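Local coordinates for protein probable ubiquitin-conjugating enzyme E2 7 (Caenorhabditis elegans, PDB 1PZV) that probably catalyses the covalent attachment of ubiquitin to other proteins, taking ubiquitin from the activating enzyme as a thioester on a cysteine of its own, at residues S74-H78 and P79-K83; H113-E116 and T117-S121; L120-I123 and S124-D128. One frame throughout, in Å; residues are numbered along the deposited sequence.

Interaction 1. Residues S74-H78 and P79-K83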
ATOM      1  N   SER A  74       1.568 -10.884   2.304  1.00 70.68           N
ATOM      2  CA  SER A  74       2.849 -10.696   2.960  1.00 69.17           C
ATOM      3  C   SER A  74       2.604  -9.986   4.267  1.00 69.40           C
ATOM      4  O   SER A  74       2.293  -8.804   4.307  1.00 68.74           O
ATOM      5  CB  SER A  74       3.833  -9.934   2.082  1.00 66.88           C
ATOM      6  OG  SER A  74       4.763 -10.809   1.463  1.00 66.02           O
ATOM      7  N   GLU A  75       2.770 -10.730   5.355  1.00 70.37           N
ATOM      8  CA  GLU A  75       2.620 -10.260   6.724  1.00 70.40           C
ATOM      9  C   GLU A  75       3.184  -8.859   6.905  1.00 69.18           C
ATOM     10  O   GLU A  75       4.305  -8.577   6.485  1.00 69.49           O
ATOM     11  CB  GLU A  75       3.382 -11.218   7.644  1.00 73.50           C
ATOM     12  CG  GLU A  75       2.536 -12.170   8.456  1.00 77.46           C
ATOM     13  CD  GLU A  75       1.968 -11.491   9.676  1.00 80.32           C
ATOM     14  OE1 GLU A  75       0.975 -10.756   9.526  1.00 80.23           O
ATOM     15  OE2 GLU A  75       2.512 -11.689  10.781  1.00 82.09           O
ATOM     16  N   ILE A  76       2.411  -7.985   7.534  1.00 68.02           N
ATOM     17  CA  ILE A  76       2.883  -6.636   7.819  1.00 65.55           C
ATOM     18  C   ILE A  76       2.170  -6.166   9.081  1.00 65.62           C
ATOM     19  O   ILE A  76       0.985  -6.454   9.266  1.00 66.04           O
ATOM     20  CB  ILE A  76       2.600  -5.663   6.654  1.00 63.40           C
ATOM     21  CG1 ILE A  76       3.293  -4.328   6.930  1.00 60.46           C
ATOM     22  CG2 ILE A  76       1.096  -5.483   6.468  1.00 60.83           C
ATOM     23  CD1 ILE A  76       3.436  -3.461   5.706  1.00 56.39           C
ATOM     24  N   TRP A  77       2.890  -5.470   9.957  1.00 65.25           N
ATOM     25  CA  TRP A  77       2.299  -4.988  11.204  1.00 65.41           C
ATOM     26  C   TRP A  77       2.205  -3.475  11.179  1.00 65.14           C
ATOM     27  O   TRP A  77       3.172  -2.769  11.470  1.00 62.65           O
ATOM     28  CB  TRP A  77       3.130  -5.446  12.413  1.00 65.85           C
ATOM     29  CG  TRP A  77       2.419  -5.265  13.734  1.00 66.10           C
ATOM     30  CD1 TRP A  77       2.778  -4.421  14.748  1.00 66.81           C
ATOM     31  CD2 TRP A  77       1.196  -5.892  14.153  1.00 65.84           C
ATOM     32  NE1 TRP A  77       1.851  -4.470  15.762  1.00 66.02           N
ATOM     33  CE2 TRP A  77       0.866  -5.359  15.422  1.00 66.19           C
ATOM     34  CE3 TRP A  77       0.337  -6.838  13.571  1.00 66.82           C
ATOM     35  CZ2 TRP A  77      -0.280  -5.753  16.128  1.00 65.86           C
ATOM     36  CZ3 TRP A  77      -0.807  -7.230  14.275  1.00 66.66           C
ATOM     37  CH2 TRP A  77      -1.105  -6.679  15.536  1.00 67.04           C
ATOM     38  N   HIS A  78       1.024  -2.981  10.824  1.00 67.36           N
ATOM     39  CA  HIS A  78       0.809  -1.539  10.732  1.00 68.23           C
ATOM     40  C   HIS A  78      -0.583  -1.084  11.193  1.00 67.96           C
ATOM     41  O   HIS A  78      -1.602  -1.751  10.949  1.00 68.69           O
ATOM     42  CB  HIS A  78       1.041  -1.067   9.286  1.00 66.21           C
ATOM     43  CG  HIS A  78       1.188   0.414   9.155  1.00 66.13           C
ATOM     44  ND1 HIS A  78       2.384   1.067   9.384  1.00 67.44           N
ATOM     45  CD2 HIS A  78       0.294   1.379   8.836  1.00 65.73           C
ATOM     46  CE1 HIS A  78       2.218   2.363   9.208  1.00 66.12           C
ATOM     47  NE2 HIS A  78       0.957   2.582   8.873  1.00 66.11           N
ATOM     48  N   PRO A  79      -0.636   0.066  11.875  1.00 66.73           N
ATOM     49  CA  PRO A  79      -1.875   0.654  12.383  1.00 67.07           C
ATOM     50  C   PRO A  79      -2.944   0.824  11.300  1.00 67.55           C
ATOM     51  O   PRO A  79      -4.139   0.662  11.570  1.00 68.59           O
ATOM     52  CB  PRO A  79      -1.412   1.999  12.934  1.00 65.76           C
ATOM     53  CG  PRO A  79      -0.042   1.669  13.462  1.00 66.69           C
ATOM     54  CD  PRO A  79       0.543   0.803  12.369  1.00 65.94           C
ATOM     55  N   ASN A  80      -2.515   1.145  10.078  1.00 67.29           N
ATOM     56  CA  ASN A  80      -3.454   1.370   8.983  1.00 66.19           C
ATOM     57  C   ASN A  80      -3.643   0.235   7.999  1.00 67.17           C
ATOM     58  O   ASN A  80      -4.195   0.417   6.918  1.00 66.84           O
ATOM     59  CB  ASN A  80      -3.076   2.645   8.255  1.00 64.45           C
ATOM     60  CG  ASN A  80      -3.081   3.842   9.179  1.00 65.26           C
ATOM     61  OD1 ASN A  80      -2.032   4.441   9.439  1.00 64.84           O
ATOM     62  ND2 ASN A  80      -4.267   4.192   9.705  1.00 62.39           N
ATOM     63  N   ILE A  81      -3.177  -0.943   8.378  1.00 68.79           N
ATOM     64  CA  ILE A  81      -3.360  -2.128   7.561  1.00 69.94           C
ATOM     65  C   ILE A  81      -4.100  -3.042   8.536  1.00 71.67           C
ATOM     66  O   ILE A  81      -3.578  -3.340   9.612  1.00 70.91           O
ATOM     67  CB  ILE A  81      -2.031  -2.798   7.196  1.00 69.79           C
ATOM     68  CG1 ILE A  81      -1.021  -1.758   6.721  1.00 69.89           C
ATOM     69  CG2 ILE A  81      -2.270  -3.840   6.114  1.00 69.10           C
ATOM     70  CD1 ILE A  81      -1.375  -1.110   5.411  1.00 72.53           C
ATOM     71  N   ASP A  82      -5.314  -3.464   8.194  1.00 72.93           N
ATOM     72  CA  ASP A  82      -6.034  -4.336   9.108  1.00 74.46           C
ATOM     73  C   ASP A  82      -5.385  -5.718   9.171  1.00 75.19           C
ATOM     74  O   ASP A  82      -4.361  -5.973   8.531  1.00 74.71           O
ATOM     75  CB  ASP A  82      -7.527  -4.455   8.729  1.00 73.93           C
ATOM     76  CG  ASP A  82      -7.756  -5.143   7.395  1.00 74.60           C
ATOM     77  OD1 ASP A  82      -6.993  -6.068   7.048  1.00 73.84           O
ATOM     78  OD2 ASP A  82      -8.723  -4.771   6.697  1.00 75.11           O
ATOM     79  N   LYS A  83      -5.991  -6.597   9.958  1.00 76.46           N
ATOM     80  CA  LYS A  83      -5.513  -7.962  10.151  1.00 77.21           C
ATOM     81  C   LYS A  83      -5.670  -8.819   8.896  1.00 75.73           C
ATOM     82  O   LYS A  83      -5.251  -9.975   8.861  1.00 74.52           O
ATOM     83  CB  LYS A  83      -6.270  -8.598  11.327  1.00 80.41           C
ATOM     84  CG  LYS A  83      -7.554  -7.835  11.740  1.00 83.33           C
ATOM     85  CD  LYS A  83      -8.572  -7.736  10.593  1.00 84.19           C
ATOM     86  CE  LYS A  83      -9.824  -6.963  11.002  1.00 85.46           C
ATOM     87  NZ  LYS A  83     -10.853  -6.925   9.914  1.00 84.98           N
TER

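Interaction 2. Residues H113-E116 and T117-S121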
ATOM      1  N   HIS A 113      -6.487  11.679  -9.634  1.00 54.62           N
ATOM      2  CA  HIS A 113      -5.417  10.917  -8.981  1.00 54.23           C
ATOM      3  C   HIS A 113      -4.951   9.722  -9.820  1.00 52.18           C
ATOM      4  O   HIS A 113      -5.699   9.192 -10.647  1.00 51.97           O
ATOM      5  CB  HIS A 113      -5.849  10.425  -7.586  1.00 52.38           C
ATOM      6  CG  HIS A 113      -5.899  11.503  -6.544  1.00 51.48           C
ATOM      7  ND1 HIS A 113      -5.059  12.596  -6.562  1.00 51.04           N
ATOM      8  CD2 HIS A 113      -6.653  11.628  -5.424  1.00 49.73           C
ATOM      9  CE1 HIS A 113      -5.294  13.348  -5.500  1.00 51.64           C
ATOM     10  NE2 HIS A 113      -6.257  12.783  -4.793  1.00 51.95           N
ATOM     11  N   THR A 114      -3.708   9.303  -9.595  1.00 51.02           N
ATOM     12  CA  THR A 114      -3.132   8.177 -10.325  1.00 48.58           C
ATOM     13  C   THR A 114      -2.544   7.123  -9.382  1.00 49.58           C
ATOM     14  O   THR A 114      -2.447   7.330  -8.159  1.00 46.90           O
ATOM     15  CB  THR A 114      -2.007   8.641 -11.271  1.00 46.86           C
ATOM     16  OG1 THR A 114      -0.890   9.096 -10.500  1.00 43.57           O
ATOM     17  CG2 THR A 114      -2.493   9.764 -12.163  1.00 42.14           C
ATOM     18  N   VAL A 115      -2.165   5.989  -9.967  1.00 48.17           N
ATOM     19  CA  VAL A 115      -1.579   4.901  -9.206  1.00 47.14           C
ATOM     20  C   VAL A 115      -0.394   5.507  -8.474  1.00 48.04           C
ATOM     21  O   VAL A 115      -0.107   5.165  -7.321  1.00 46.77           O
ATOM     22  CB  VAL A 115      -1.103   3.767 -10.142  1.00 44.73           C
ATOM     23  CG1 VAL A 115      -0.434   2.670  -9.340  1.00 43.11           C
ATOM     24  CG2 VAL A 115      -2.288   3.206 -10.915  1.00 43.07           C
ATOM     25  N   GLU A 116       0.273   6.425  -9.164  1.00 48.66           N
ATOM     26  CA  GLU A 116       1.420   7.114  -8.614  1.00 50.00           C
ATOM     27  C   GLU A 116       1.039   7.810  -7.315  1.00 48.73           C
ATOM     28  O   GLU A 116       1.756   7.712  -6.325  1.00 49.31           O
ATOM     29  CB  GLU A 116       1.948   8.141  -9.614  1.00 52.12           C
ATOM     30  CG  GLU A 116       3.108   8.981  -9.076  1.00 54.97           C
ATOM     31  CD  GLU A 116       3.581  10.047 -10.051  1.00 58.66           C
ATOM     32  OE1 GLU A 116       4.522  10.792  -9.690  1.00 59.67           O
ATOM     33  OE2 GLU A 116       3.018  10.144 -11.173  1.00 60.03           O
ATOM     34  N   THR A 117      -0.089   8.513  -7.327  1.00 47.63           N
ATOM     35  CA  THR A 117      -0.575   9.219  -6.147  1.00 47.60           C
ATOM     36  C   THR A 117      -0.772   8.233  -4.987  1.00 46.54           C
ATOM     37  O   THR A 117      -0.330   8.470  -3.860  1.00 46.86           O
ATOM     38  CB  THR A 117      -1.930   9.932  -6.439  1.00 49.87           C
ATOM     39  OG1 THR A 117      -1.789  10.802  -7.572  1.00 49.15           O
ATOM     40  CG2 THR A 117      -2.369  10.768  -5.231  1.00 47.84           C
ATOM     41  N   ILE A 118      -1.445   7.129  -5.277  1.00 46.23           N
ATOM     42  CA  ILE A 118      -1.686   6.093  -4.291  1.00 45.80           C
ATOM     43  C   ILE A 118      -0.353   5.610  -3.741  1.00 46.46           C
ATOM     44  O   ILE A 118      -0.124   5.654  -2.528  1.00 47.73           O
ATOM     45  CB  ILE A 118      -2.419   4.880  -4.917  1.00 46.35           C
ATOM     46  CG1 ILE A 118      -3.829   5.288  -5.321  1.00 47.72           C
ATOM     47  CG2 ILE A 118      -2.480   3.718  -3.933  1.00 42.91           C
ATOM     48  CD1 ILE A 118      -4.543   4.259  -6.151  1.00 50.69           C
ATOM     49  N   LEU A 119       0.528   5.154  -4.629  1.00 45.32           N
ATOM     50  CA  LEU A 119       1.813   4.644  -4.181  1.00 45.81           C
ATOM     51  C   LEU A 119       2.576   5.652  -3.323  1.00 47.07           C
ATOM     52  O   LEU A 119       3.235   5.280  -2.339  1.00 47.43           O
ATOM     53  CB  LEU A 119       2.658   4.190  -5.372  1.00 44.65           C
ATOM     54  CG  LEU A 119       2.098   2.976  -6.130  1.00 44.49           C
ATOM     55  CD1 LEU A 119       3.142   2.465  -7.116  1.00 40.81           C
ATOM     56  CD2 LEU A 119       1.726   1.886  -5.155  1.00 42.94           C
ATOM     57  N   LEU A 120       2.473   6.925  -3.675  1.00 45.93           N
ATOM     58  CA  LEU A 120       3.153   7.953  -2.909  1.00 47.73           C
ATOM     59  C   LEU A 120       2.544   8.072  -1.526  1.00 49.49           C
ATOM     60  O   LEU A 120       3.266   8.117  -0.528  1.00 50.42           O
ATOM     61  CB  LEU A 120       3.077   9.306  -3.623  1.00 47.93           C
ATOM     62  CG  LEU A 120       4.031   9.464  -4.811  1.00 47.42           C
ATOM     63  CD1 LEU A 120       3.777  10.770  -5.533  1.00 44.61           C
ATOM     64  CD2 LEU A 120       5.463   9.388  -4.297  1.00 46.75           C
ATOM     65  N   SER A 121       1.218   8.126  -1.451  1.00 50.73           N
ATOM     66  CA  SER A 121       0.589   8.247  -0.142  1.00 51.55           C
ATOM     67  C   SER A 121       0.871   6.987   0.691  1.00 49.96           C
ATOM     68  O   SER A 121       0.732   7.000   1.916  1.00 49.91           O
ATOM     69  CB  SER A 121      -0.923   8.510  -0.273  1.00 52.27           C
ATOM     70  OG  SER A 121      -1.631   7.347  -0.638  1.00 55.38           O
TER

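Interaction 3. Residues L120-I123 and S124-D128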
ATOM      1  N   LEU A 120       2.473   6.925  -3.675  1.00 45.93           N
ATOM      2  CA  LEU A 120       3.153   7.953  -2.909  1.00 47.73           C
ATOM      3  C   LEU A 120       2.544   8.072  -1.526  1.00 49.49           C
ATOM      4  O   LEU A 120       3.266   8.117  -0.528  1.00 50.42           O
ATOM      5  CB  LEU A 120       3.077   9.306  -3.623  1.00 47.93           C
ATOM      6  CG  LEU A 120       4.031   9.464  -4.811  1.00 47.42           C
ATOM      7  CD1 LEU A 120       3.777  10.770  -5.533  1.00 44.61           C
ATOM      8  CD2 LEU A 120       5.463   9.388  -4.297  1.00 46.75           C
ATOM      9  N   SER A 121       1.218   8.126  -1.451  1.00 50.73           N
ATOM     10  CA  SER A 121       0.589   8.247  -0.142  1.00 51.55           C
ATOM     11  C   SER A 121       0.871   6.987   0.691  1.00 49.96           C
ATOM     12  O   SER A 121       0.732   7.000   1.916  1.00 49.91           O
ATOM     13  CB  SER A 121      -0.923   8.510  -0.273  1.00 52.27           C
ATOM     14  OG  SER A 121      -1.631   7.347  -0.638  1.00 55.38           O
ATOM     15  N   VAL A 122       1.288   5.908   0.029  1.00 47.70           N
ATOM     16  CA  VAL A 122       1.620   4.672   0.742  1.00 45.96           C
ATOM     17  C   VAL A 122       2.993   4.777   1.429  1.00 44.33           C
ATOM     18  O   VAL A 122       3.202   4.225   2.516  1.00 42.40           O
ATOM     19  CB  VAL A 122       1.605   3.462  -0.196  1.00 44.75           C
ATOM     20  CG1 VAL A 122       2.115   2.219   0.537  1.00 42.53           C
ATOM     21  CG2 VAL A 122       0.206   3.250  -0.708  1.00 41.69           C
ATOM     22  N   ILE A 123       3.928   5.475   0.801  1.00 42.05           N
ATOM     23  CA  ILE A 123       5.208   5.655   1.448  1.00 45.13           C
ATOM     24  C   ILE A 123       4.923   6.454   2.727  1.00 47.78           C
ATOM     25  O   ILE A 123       5.525   6.209   3.776  1.00 49.73           O
ATOM     26  CB  ILE A 123       6.189   6.451   0.572  1.00 45.14           C
ATOM     27  CG1 ILE A 123       6.665   5.582  -0.590  1.00 45.07           C
ATOM     28  CG2 ILE A 123       7.381   6.934   1.416  1.00 42.52           C
ATOM     29  CD1 ILE A 123       7.629   6.290  -1.508  1.00 44.98           C
ATOM     30  N   SER A 124       3.999   7.408   2.630  1.00 47.60           N
ATOM     31  CA  SER A 124       3.618   8.222   3.772  1.00 49.45           C
ATOM     32  C   SER A 124       3.039   7.346   4.880  1.00 51.52           C
ATOM     33  O   SER A 124       3.426   7.462   6.035  1.00 50.85           O
ATOM     34  CB  SER A 124       2.565   9.253   3.368  1.00 51.57           C
ATOM     35  OG  SER A 124       3.112  10.303   2.602  1.00 54.28           O
ATOM     36  N   MET A 125       2.098   6.480   4.529  1.00 53.72           N
ATOM     37  CA  MET A 125       1.501   5.606   5.518  1.00 57.52           C
ATOM     38  C   MET A 125       2.544   4.823   6.314  1.00 58.92           C
ATOM     39  O   MET A 125       2.449   4.717   7.544  1.00 57.77           O
ATOM     40  CB  MET A 125       0.555   4.618   4.855  1.00 61.21           C
ATOM     41  CG  MET A 125       0.169   3.489   5.782  1.00 65.39           C
ATOM     42  SD  MET A 125      -0.942   2.350   5.012  1.00 74.95           S
ATOM     43  CE  MET A 125       0.209   1.451   3.926  1.00 71.40           C
ATOM     44  N   LEU A 126       3.526   4.261   5.613  1.00 58.54           N
ATOM     45  CA  LEU A 126       4.570   3.490   6.274  1.00 59.06           C
ATOM     46  C   LEU A 126       5.515   4.401   7.080  1.00 61.44           C
ATOM     47  O   LEU A 126       5.982   4.038   8.161  1.00 62.05           O
ATOM     48  CB  LEU A 126       5.358   2.695   5.235  1.00 54.41           C
ATOM     49  CG  LEU A 126       4.562   1.701   4.379  1.00 53.01           C
ATOM     50  CD1 LEU A 126       5.462   1.153   3.285  1.00 49.71           C
ATOM     51  CD2 LEU A 126       4.001   0.569   5.233  1.00 50.07           C
ATOM     52  N   THR A 127       5.779   5.590   6.557  1.00 63.30           N
ATOM     53  CA  THR A 127       6.671   6.537   7.216  1.00 66.02           C
ATOM     54  C   THR A 127       6.002   7.288   8.369  1.00 68.99           C
ATOM     55  O   THR A 127       6.651   7.629   9.367  1.00 69.16           O
ATOM     56  CB  THR A 127       7.185   7.593   6.217  1.00 64.14           C
ATOM     57  OG1 THR A 127       7.627   6.938   5.025  1.00 62.16           O
ATOM     58  CG2 THR A 127       8.336   8.391   6.822  1.00 61.13           C
ATOM     59  N   ASP A 128       4.705   7.541   8.227  1.00 72.06           N
ATOM     60  CA  ASP A 128       3.960   8.293   9.234  1.00 74.08           C
ATOM     61  C   ASP A 128       2.509   7.826   9.332  1.00 72.89           C
ATOM     62  O   ASP A 128       1.619   8.401   8.708  1.00 70.44           O
ATOM     63  CB  ASP A 128       3.994   9.772   8.863  1.00 77.37           C
ATOM     64  CG  ASP A 128       3.887  10.664  10.060  1.00 82.42           C
ATOM     65  OD1 ASP A 128       2.878  10.556  10.806  1.00 85.12           O
ATOM     66  OD2 ASP A 128       4.826  11.470  10.250  1.00 84.55           O
TER

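Interaction 1. Residues S74-H78 and P79-K83
His78 packs against Pro79 and Asn80, and the three form the His-Pro-Asn motif of ubiquitin-conjugating enzymes. The chain folds here through a type I turn from His78 to Ile81, closed by Ile81 N donating to His78 O at 3.1 Å; the donor sits well above the carbonyl plane. The imidazole stands with CG anti to the backbone N (chi1 -165°), which sets its ring back over the following proline. Pro79 CD lies over one face, 3.5 Å from the His78 ring centroid and 18° off the normal, a CH-pi contact displaced toward the rim. The other two neighbours come from different directions: Asn80 CB meets the ring edge in its plane, 3.6 Å from His78 CD2, while Ile81 CG1 lies 3.4 Å from His78 CB and comes at the ring obliquely. Ring and amide planes of His78 and Asn80 are turned 49° apart, and the polar ends of both are taken up by partners elsewhere in the chain. His78 ND1 is hydrogen-bonded to Tyr48 OH, and Asn80 ND2 to Asn130 O. These bonds help fix the turn of the ring and of the amide, leaving the Asn80 side chain about 5 Å from that of Cys88, the predicted thioester cysteine; backbone hydrogen bonding also links Asn80 with Cys88. In related enzymes this asparagine is thought to assist ubiquitin transfer, and its placement here is consistent with that. Beside the turn, the two isoleucine side chains cross at about a right angle, with Ile76 CG2 touching Ile81 CG2 at 3.8 Å.

Interaction 2. Residues H113-E116 and T117-S121
Thr114 and Thr117 reach each other through different first torsions. In Thr117, OG1 lies beside its own backbone N and anti to the carbonyl carbon (chi1 -55°), which swings the hydroxyl back to the residue before the helix; in Thr114, OG1 sits between backbone N and carbonyl carbon (chi1 68°) and leans forward over the first turn. The result is a capping box at the start of helix 115-127, with Thr114 as N-cap. Thr114 N donates to Thr117 OG1 at 3.2 Å, almost straight at 174°, and Thr117 N returns a weak bond to Thr114 OG1 at 3.3 Å. The regular helical ladder begins directly with Ile118 N to Thr114 O. The same rotation of Thr117 turns its methyl the other way: CG2 stands over one face of the His113 imidazole, 3.9 Å from the ring centroid and nearer the rim, in a CH-pi contact. Replacing Thr117 by an alanine removes both hydroxyl and methyl, and is likely to leave Thr114 N without its acceptor and the His113 ring less restrained. Further along, Val115 CG1 rests 4.1 Å from Leu119 CG, and these two point the same way toward helix 5-17, where Gln11 and Met15 touch them. Glu116, fully extended, runs alongside Leu120, its CG 4.0 Å from Leu120 CD1. Thr117 N, a first-turn N-H with no helical carbonyl four residues back, thus gains a side-chain acceptor, its hydroxyl pins the N-cap N-H in return, and the nearby Glu116 carboxylate probably suits the positive end of the helix dipole.

Interaction 3. Residues L120-I123 and S124-D128
Residues 120-123 and 124-127 are successive turns of one alpha helix, joined by bonds four residues apart: Met125 N to Ser121 O at 3.0 Å, Leu126 N to Val122 O at 3.1 Å and Thr127 N to Ile123 O at 2.9 Å, with a weaker one from Ser124 N to Leu120 O. Helical backbone angles end at Asp128. Just before that end, Ile123 O is gripped twice by Thr127, by its N-H and by OG1 at 2.6 Å. With chi1 at -47° the hydroxyl is swung back toward the preceding turn, and it comes in above the carbonyl plane of Ile123. Ile123 and Thr127 run side by side on the exposed flank. On the buried flank Met125 starts out extended and then bends at chi3 (76°), folding its methyl back so that CE meets Val122 CG1 at 4.0 Å. Val122 CG1 also reaches Leu126 CD1, more loosely. The bent methionine packs against His78, Ile81 and Val87 of the loop region that carries the predicted active-site cysteine, and Leu126 touches Ile76 in the loop just after strand 69-72.

In the fold
Along the chain the order is interaction 1, in the loop after strand 69-72, then interaction 2 and interaction 3 on helix 115-127, the central helix of the ubiquitin-conjugating fold. Interaction 2 opens that helix and interaction 3 closes it; their centres are about 10 Å apart and they share Leu120 and Ser121. Interactions 1 and 2 lie on opposite sides of the chain's centre, about 19 Å between centres, and do not touch. Interaction 3 touches interaction 1, their centres about 13 Å apart, chiefly through Met125. The C-terminal half of the helix therefore backs the His-Pro-Asn loop beside Cys88, while its capped start lies farther off.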